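Long-range contacts in periplasmic binding protein/LacI transcriptional regulator (Clostridium phytofermentans, PDB 3BRS), which probably binds a sugar outside the cell and delivers it for uptake, as periplasmic binding proteins of transport systems do: residues I96-K101 / S143-D148; A105-A110 / K268-G273. All blocks are in the same frame, centred on the assembly; numbering follows the deposited sequence.

Contact 1: residues I96-K101 / S143-D148; sequences IDSGMK and SKTAMD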
ATOM      1  N   ILE A  96       6.671  -7.825  -3.312  1.00 29.00           N
ATOM      2  CA  ILE A  96       5.759  -6.970  -4.053  1.00 32.76           C
ATOM      3  C   ILE A  96       5.055  -5.912  -3.107  1.00 34.37           C
ATOM      4  O   ILE A  96       4.701  -6.202  -1.958  1.00 34.29           O
ATOM      5  CB  ILE A  96       4.704  -7.816  -4.674  1.00 34.60           C
ATOM      6  CG1 ILE A  96       4.211  -8.795  -3.619  1.00 28.70           C
ATOM      7  CG2 ILE A  96       5.192  -8.436  -6.037  1.00 36.27           C
ATOM      8  CD1 ILE A  96       2.806  -9.351  -3.927  1.00 25.70           C
ATOM      9  N   ASP A  97       4.876  -4.687  -3.576  1.00 35.96           N
ATOM     10  CA  ASP A  97       4.212  -3.643  -2.759  1.00 32.49           C
ATOM     11  C   ASP A  97       4.958  -3.167  -1.519  1.00 30.34           C
ATOM     12  O   ASP A  97       5.226  -1.999  -1.452  1.00 27.16           O
ATOM     13  CB  ASP A  97       2.811  -4.116  -2.397  1.00 34.84           C
ATOM     14  CG  ASP A  97       2.065  -3.129  -1.499  1.00 56.69           C
ATOM     15  OD1 ASP A  97       1.973  -1.965  -1.864  1.00 41.05           O
ATOM     16  OD2 ASP A  97       1.571  -3.493  -0.435  1.00 42.83           O
ATOM     17  N   SER A  98       5.373  -4.042  -0.575  1.00 30.13           N
ATOM     18  CA  SER A  98       5.711  -3.558   0.778  1.00 30.77           C
ATOM     19  C   SER A  98       6.877  -4.306   1.290  1.00 32.49           C
ATOM     20  O   SER A  98       6.761  -5.514   1.455  1.00 32.47           O
ATOM     21  CB  SER A  98       4.575  -3.730   1.757  1.00 31.07           C
ATOM     22  OG  SER A  98       4.768  -2.819   2.846  1.00 31.07           O
ATOM     23  N   GLY A  99       8.011  -3.614   1.464  1.00 27.48           N
ATOM     24  CA  GLY A  99       9.274  -4.308   1.803  1.00 27.64           C
ATOM     25  C   GLY A  99       9.515  -4.578   3.288  1.00 28.35           C
ATOM     26  O   GLY A  99       8.701  -4.195   4.191  1.00 25.79           O
ATOM     27  N   MET A 100      10.622  -5.274   3.533  1.00 28.90           N
ATOM     28  CA  MET A 100      11.247  -5.429   4.863  1.00 30.57           C
ATOM     29  C   MET A 100      12.535  -4.509   5.053  1.00 35.73           C
ATOM     30  O   MET A 100      13.167  -4.085   4.109  1.00 34.42           O
ATOM     31  CB  MET A 100      11.614  -6.868   5.070  1.00 31.56           C
ATOM     32  CG  MET A 100      10.335  -7.806   5.018  1.00 25.68           C
ATOM     33  SD  MET A 100      10.639  -9.592   5.088  1.00 26.25           S
ATOM     34  CE  MET A 100      10.893  -9.688   3.356  1.00 32.93           C
ATOM     35  N   LYS A 101      12.873  -4.261   6.323  1.00 39.29           N
ATOM     36  CA  LYS A 101      14.048  -3.581   6.772  1.00 39.48           C
ATOM     37  C   LYS A 101      15.217  -4.452   6.456  1.00 38.36           C
ATOM     38  O   LYS A 101      16.313  -3.930   6.267  1.00 34.32           O
ATOM     39  CB  LYS A 101      14.005  -3.429   8.309  1.00 40.31           C
ATOM     40  CG  LYS A 101      15.054  -2.446   8.898  1.00 48.78           C
ATOM     41  CD  LYS A 101      15.170  -2.651  10.419  1.00 43.14           C
ATOM     42  CE  LYS A 101      15.001  -4.149  10.807  1.00 55.15           C
ATOM     43  NZ  LYS A 101      15.124  -4.388  12.311  1.00 59.38           N
ATOM     44  N   SER A 143       3.788  -1.083   8.495  1.00 29.21           N
ATOM     45  CA  SER A 143       4.096  -1.617   7.201  1.00 28.74           C
ATOM     46  C   SER A 143       4.938  -0.619   6.576  1.00 24.80           C
ATOM     47  O   SER A 143       4.712   0.491   6.811  1.00 24.81           O
ATOM     48  CB  SER A 143       2.868  -1.717   6.312  1.00 32.91           C
ATOM     49  OG  SER A 143       2.383  -0.455   6.176  1.00 32.47           O
ATOM     50  N   LYS A 144       5.840  -1.007   5.686  1.00 23.81           N
ATOM     51  CA  LYS A 144       6.739  -0.104   5.061  1.00 24.69           C
ATOM     52  C   LYS A 144       6.046   0.882   4.101  1.00 25.31           C
ATOM     53  O   LYS A 144       6.466   2.106   4.053  1.00 28.01           O
ATOM     54  CB  LYS A 144       7.805  -0.918   4.343  1.00 27.39           C
ATOM     55  CG  LYS A 144       8.870  -0.050   3.789  1.00 34.12           C
ATOM     56  CD  LYS A 144      10.006  -0.888   3.454  1.00 37.08           C
ATOM     57  CE  LYS A 144      11.181   0.012   3.203  1.00 39.45           C
ATOM     58  NZ  LYS A 144      10.970   0.565   1.860  1.00 37.68           N
ATOM     59  N   THR A 145       4.966   0.456   3.437  1.00 25.94           N
ATOM     60  CA  THR A 145       4.207   1.415   2.535  1.00 28.00           C
ATOM     61  C   THR A 145       3.541   2.557   3.396  1.00 30.41           C
ATOM     62  O   THR A 145       3.582   3.733   3.014  1.00 31.69           O
ATOM     63  CB  THR A 145       3.142   0.739   1.711  1.00 28.54           C
ATOM     64  OG1 THR A 145       2.266  -0.024   2.599  1.00 35.61           O
ATOM     65  CG2 THR A 145       3.768  -0.134   0.753  1.00 31.77           C
ATOM     66  N   ALA A 146       3.034   2.256   4.602  1.00 30.14           N
ATOM     67  CA  ALA A 146       2.490   3.369   5.469  1.00 28.83           C
ATOM     68  C   ALA A 146       3.571   4.348   5.875  1.00 30.59           C
ATOM     69  O   ALA A 146       3.348   5.554   5.868  1.00 31.86           O
ATOM     70  CB  ALA A 146       1.847   2.848   6.788  1.00 28.70           C
ATOM     71  N   MET A 147       4.711   3.798   6.348  1.00 29.94           N
ATOM     72  CA  MET A 147       5.859   4.591   6.755  1.00 29.66           C
ATOM     73  C   MET A 147       6.353   5.462   5.674  1.00 28.72           C
ATOM     74  O   MET A 147       6.711   6.572   5.955  1.00 29.39           O
ATOM     75  CB  MET A 147       7.032   3.698   7.252  1.00 34.54           C
ATOM     76  CG  MET A 147       6.634   2.482   8.205  1.00 45.29           C
ATOM     77  SD  MET A 147       7.896   1.255   8.826  1.00 28.30           S
ATOM     78  CE  MET A 147       9.300   2.327   8.846  1.00 47.31           C
ATOM     79  N   ASP A 148       6.511   4.937   4.456  1.00 25.67           N
ATOM     80  CA  ASP A 148       7.109   5.709   3.350  1.00 28.44           C
ATOM     81  C   ASP A 148       6.158   6.855   2.925  1.00 26.07           C
ATOM     82  O   ASP A 148       6.562   7.947   2.685  1.00 29.01           O
ATOM     83  CB  ASP A 148       7.460   4.824   2.107  1.00 31.85           C
ATOM     84  CG  ASP A 148       8.716   3.931   2.304  1.00 47.30           C
ATOM     85  OD1 ASP A 148       9.365   3.989   3.358  1.00 35.09           O
ATOM     86  OD2 ASP A 148       9.036   3.125   1.403  1.00 35.17           O
TER
HETATM   87  O   HOH W   1       0.127  -1.483   0.726  1.00 28.26           O
HETATM   88  O   HOH W   2       6.078  -3.861   5.198  1.00 32.68           O
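Ser98 OG is held by two partners: it accepts a weak hydrogen bond from Thr145 N (3.3 Å) and donates to a water, 2.9 Å from OG. In this two-lobed periplasmic binding protein fold, the loop after strand 92-96 of one lobe here meets the start of helix 144-157 in the other, across the cleft where relatives bind their sugars. With OG anti to the backbone N (chi1 -158°), Ser98 holds its hydroxyl out to the first turn of the helix, whose amides lack carbonyls of an earlier turn. The same water accepts from Lys144 N at 2.9 Å and donates to Gly99 O at 2.8 Å, so it ties loop to helix. Ala146 N is served by the N-cap, Ser143 OG, which is also hydrogen-bonded to Val140 O.

Threonine suits position 145 because its two branches do different work. The methyl Thr145 CG2 packs 3.2 Å from Asp97 O and reaches the Asp97 carboxylate, the two side chains crossing at about a right angle. OG1 shares a second water with Asp97 OD2, which accepts from that water at 2.7 Å; Lys13 adds weak links to both side chains and would probably help balance the aspartate's charge. Where the loop passes Lys144, glycine leaves room for the long aliphatic chain: Lys144 CB lies 3.4 Å from Gly99 O, and CD comes up against the same peptide. A bend at chi4 (-77°) then turns the ammonium back over its own helix, where Lys144 NZ forms a salt bridge with the syn lone pair of Asp148 OD2 at 3.2 Å.

Contact 2: residues A105-A110 / K268-G273; sequences ADITVA and KQLDSG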
ATOM      1  N   ALA A 105      15.100  -9.597  -0.142  1.00 32.70           N
ATOM      2  CA  ALA A 105      14.424  -9.791  -1.440  1.00 33.75           C
ATOM      3  C   ALA A 105      15.394 -10.031  -2.528  1.00 35.27           C
ATOM      4  O   ALA A 105      16.375  -9.308  -2.620  1.00 40.47           O
ATOM      5  CB  ALA A 105      13.548  -8.587  -1.842  1.00 33.46           C
ATOM      6  N   ASP A 106      15.095 -10.971  -3.400  1.00 34.17           N
ATOM      7  CA  ASP A 106      15.843 -11.154  -4.647  1.00 35.06           C
ATOM      8  C   ASP A 106      15.480 -10.016  -5.614  1.00 34.04           C
ATOM      9  O   ASP A 106      16.350  -9.432  -6.204  1.00 36.56           O
ATOM     10  CB  ASP A 106      15.633 -12.543  -5.287  1.00 36.74           C
ATOM     11  CG  ASP A 106      16.076 -13.683  -4.383  1.00 56.05           C
ATOM     12  OD1 ASP A 106      17.168 -13.601  -3.806  1.00 40.48           O
ATOM     13  OD2 ASP A 106      15.325 -14.660  -4.218  1.00 44.94           O
ATOM     14  N   ILE A 107      14.211  -9.691  -5.736  1.00 30.85           N
ATOM     15  CA  ILE A 107      13.779  -8.440  -6.382  1.00 29.91           C
ATOM     16  C   ILE A 107      12.605  -7.803  -5.611  1.00 30.35           C
ATOM     17  O   ILE A 107      11.851  -8.505  -4.974  1.00 31.17           O
ATOM     18  CB  ILE A 107      13.613  -8.555  -7.946  1.00 32.15           C
ATOM     19  CG1 ILE A 107      12.763  -7.405  -8.473  1.00 40.56           C
ATOM     20  CG2 ILE A 107      13.071  -9.879  -8.362  1.00 45.38           C
ATOM     21  CD1 ILE A 107      12.479  -7.451  -9.870  1.00 41.65           C
ATOM     22  N   THR A 108      12.543  -6.477  -5.546  1.00 29.87           N
ATOM     23  CA  THR A 108      11.356  -5.739  -5.043  1.00 33.15           C
ATOM     24  C   THR A 108      10.595  -4.973  -6.154  1.00 34.10           C
ATOM     25  O   THR A 108      11.196  -4.165  -6.808  1.00 36.47           O
ATOM     26  CB  THR A 108      11.806  -4.714  -4.039  1.00 33.37           C
ATOM     27  OG1 THR A 108      12.316  -5.430  -2.903  1.00 35.32           O
ATOM     28  CG2 THR A 108      10.602  -3.784  -3.599  1.00 30.25           C
ATOM     29  N   VAL A 109       9.299  -5.236  -6.371  1.00 31.81           N
ATOM     30  CA  VAL A 109       8.506  -4.419  -7.312  1.00 31.14           C
ATOM     31  C   VAL A 109       7.514  -3.590  -6.506  1.00 29.79           C
ATOM     32  O   VAL A 109       6.644  -4.160  -5.862  1.00 28.95           O
ATOM     33  CB  VAL A 109       7.748  -5.228  -8.337  1.00 30.26           C
ATOM     34  CG1 VAL A 109       7.268  -4.243  -9.519  1.00 29.86           C
ATOM     35  CG2 VAL A 109       8.677  -6.352  -8.889  1.00 27.93           C
ATOM     36  N   ALA A 110       7.624  -2.262  -6.534  1.00 25.53           N
ATOM     37  CA  ALA A 110       6.686  -1.466  -5.725  1.00 25.65           C
ATOM     38  C   ALA A 110       6.479  -0.135  -6.298  1.00 26.98           C
ATOM     39  O   ALA A 110       7.208   0.284  -7.203  1.00 32.49           O
ATOM     40  CB  ALA A 110       7.262  -1.320  -4.228  1.00 23.36           C
ATOM     41  N   LYS A 268      17.614  -5.112  -8.828  1.00 39.52           N
ATOM     42  CA  LYS A 268      17.148  -5.578  -7.517  1.00 41.16           C
ATOM     43  C   LYS A 268      15.898  -4.782  -7.104  1.00 43.79           C
ATOM     44  O   LYS A 268      15.138  -5.210  -6.224  1.00 44.79           O
ATOM     45  CB  LYS A 268      18.248  -5.489  -6.473  1.00 41.03           C
ATOM     46  CG  LYS A 268      18.300  -6.618  -5.486  1.00 78.86           C
ATOM     47  CD  LYS A 268      19.739  -6.863  -5.082  1.00 42.51           C
ATOM     48  CE  LYS A 268      19.961  -8.325  -4.604  1.00 81.72           C
ATOM     49  NZ  LYS A 268      19.368  -8.752  -3.280  1.00 50.62           N
ATOM     50  N   GLN A 269      15.684  -3.640  -7.768  1.00 43.69           N
ATOM     51  CA  GLN A 269      14.504  -2.821  -7.573  1.00 41.96           C
ATOM     52  C   GLN A 269      13.834  -2.348  -8.892  1.00 39.68           C
ATOM     53  O   GLN A 269      14.515  -1.918  -9.833  1.00 36.78           O
ATOM     54  CB  GLN A 269      14.924  -1.632  -6.735  1.00 44.40           C
ATOM     55  CG  GLN A 269      14.840  -1.924  -5.260  1.00 72.89           C
ATOM     56  CD  GLN A 269      15.908  -1.233  -4.418  1.00 63.22           C
ATOM     57  OE1 GLN A 269      16.624  -1.902  -3.657  1.00 76.02           O
ATOM     58  NE2 GLN A 269      16.009   0.105  -4.525  1.00 70.52           N
ATOM     59  N   LEU A 270      12.503  -2.496  -8.984  1.00 38.82           N
ATOM     60  CA  LEU A 270      11.709  -2.003 -10.146  1.00 37.91           C
ATOM     61  C   LEU A 270      10.587  -1.128  -9.593  1.00 38.40           C
ATOM     62  O   LEU A 270       9.952  -1.464  -8.596  1.00 35.29           O
ATOM     63  CB  LEU A 270      11.070  -3.153 -10.891  1.00 38.31           C
ATOM     64  CG  LEU A 270      11.961  -4.116 -11.664  1.00 60.15           C
ATOM     65  CD1 LEU A 270      11.156  -5.387 -11.917  1.00 47.67           C
ATOM     66  CD2 LEU A 270      12.412  -3.514 -12.995  1.00 49.04           C
ATOM     67  N   ASP A 271      10.395   0.018 -10.225  1.00 39.91           N
ATOM     68  CA  ASP A 271       9.514   1.077  -9.748  1.00 40.58           C
ATOM     69  C   ASP A 271       8.278   0.901 -10.568  1.00 40.71           C
ATOM     70  O   ASP A 271       8.364   0.990 -11.791  1.00 39.42           O
ATOM     71  CB  ASP A 271      10.095   2.446 -10.096  1.00 41.03           C
ATOM     72  CG  ASP A 271       9.448   3.561  -9.326  1.00 63.08           C
ATOM     73  OD1 ASP A 271       9.103   4.609  -9.919  1.00 49.03           O
ATOM     74  OD2 ASP A 271       9.304   3.387  -8.095  1.00 58.16           O
ATOM     75  N   SER A 272       7.142   0.697  -9.903  1.00 38.45           N
ATOM     76  CA  SER A 272       5.902   0.376 -10.570  1.00 39.22           C
ATOM     77  C   SER A 272       5.300   1.650 -11.136  1.00 42.44           C
ATOM     78  O   SER A 272       4.518   1.603 -12.099  1.00 44.62           O
ATOM     79  CB  SER A 272       4.935  -0.283  -9.578  1.00 39.36           C
ATOM     80  OG  SER A 272       3.788  -0.783 -10.225  1.00 81.30           O
ATOM     81  N   GLY A 273       5.606   2.799 -10.554  1.00 42.43           N
ATOM     82  CA  GLY A 273       5.041   4.032 -11.126  1.00 41.43           C
ATOM     83  C   GLY A 273       3.658   4.371 -10.565  1.00 40.34           C
ATOM     84  O   GLY A 273       2.896   3.478 -10.189  1.00 40.87           O
TER
HETATM   85  O   HOH W   3      15.464  -5.976  -3.679  1.00 41.81           O
HETATM   86  O   HOH W   4      10.115   1.768  -6.049  1.00 49.65           O
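The edge of a six-stranded parallel sheet is made here, where the outermost strand 269-271 runs alongside strand 107-110 at only 12° to it. As in any parallel pair, one residue bonds to two that flank its neighbour: Thr108 N donates to Lys268 O (3.0 Å), and Thr108 O accepts from Leu270 N (3.0 Å) almost straight on. The ladder continues with Ala110 N to Leu270 O at 3.2 Å. It ends with Ser272 N, 2.7 Å from Ala110 O but rising above that carbonyl's plane, consistent with Ser272 lying just past the end of the strand.

This sheet is the core of one lobe of the periplasmic binding protein fold, and past Gly273 the chain crosses to the other lobe, entering its sheet at strand 275-278. On the face of Val109 and Leu270, aliphatic side chains suit a surface covered by helix 246-262: the two lie side by side, Val109 CG2 4.0 Å from Leu270 CD1. Ile107 touches the same helix. The opposite face carries Thr108, Gln269, Ala110 and Asp271, and here water takes part, one molecule donating to Lys268 O at 2.7 Å and another to Asp271 OD2 at 2.7 Å. At the ladder's start Lys268 extends beside the Asp106 backbone, CG near the carbonyl oxygen. Bends at chi2 and chi4 then bring Lys268 NZ to Ala105 O, 3.1 Å away and in the carbonyl plane.

How the contacts relate
The two contacts lie with their centres about 12 Å apart and meet directly: Asp97 N of contact 1 is 2.9 Å from Val109 O of contact 2, a probable hydrogen bond that carries the pairing of strands 92-96 and 107-110 one residue into the loop. Asp97 O also packs against Ala110 CB at 3.5 Å. Their segments alternate along the chain, and they do different jobs. Contact 2 completes the sheet within one lobe, whereas contact 1 bridges from that sheet's loop to a helix of the other lobe. Segment 96-101 is thus backed by strand 107-110, the neighbour of the edge strand, and probably borders the cleft between the lobes, where relatives bind their sugars, although neither contact includes a bound ligand.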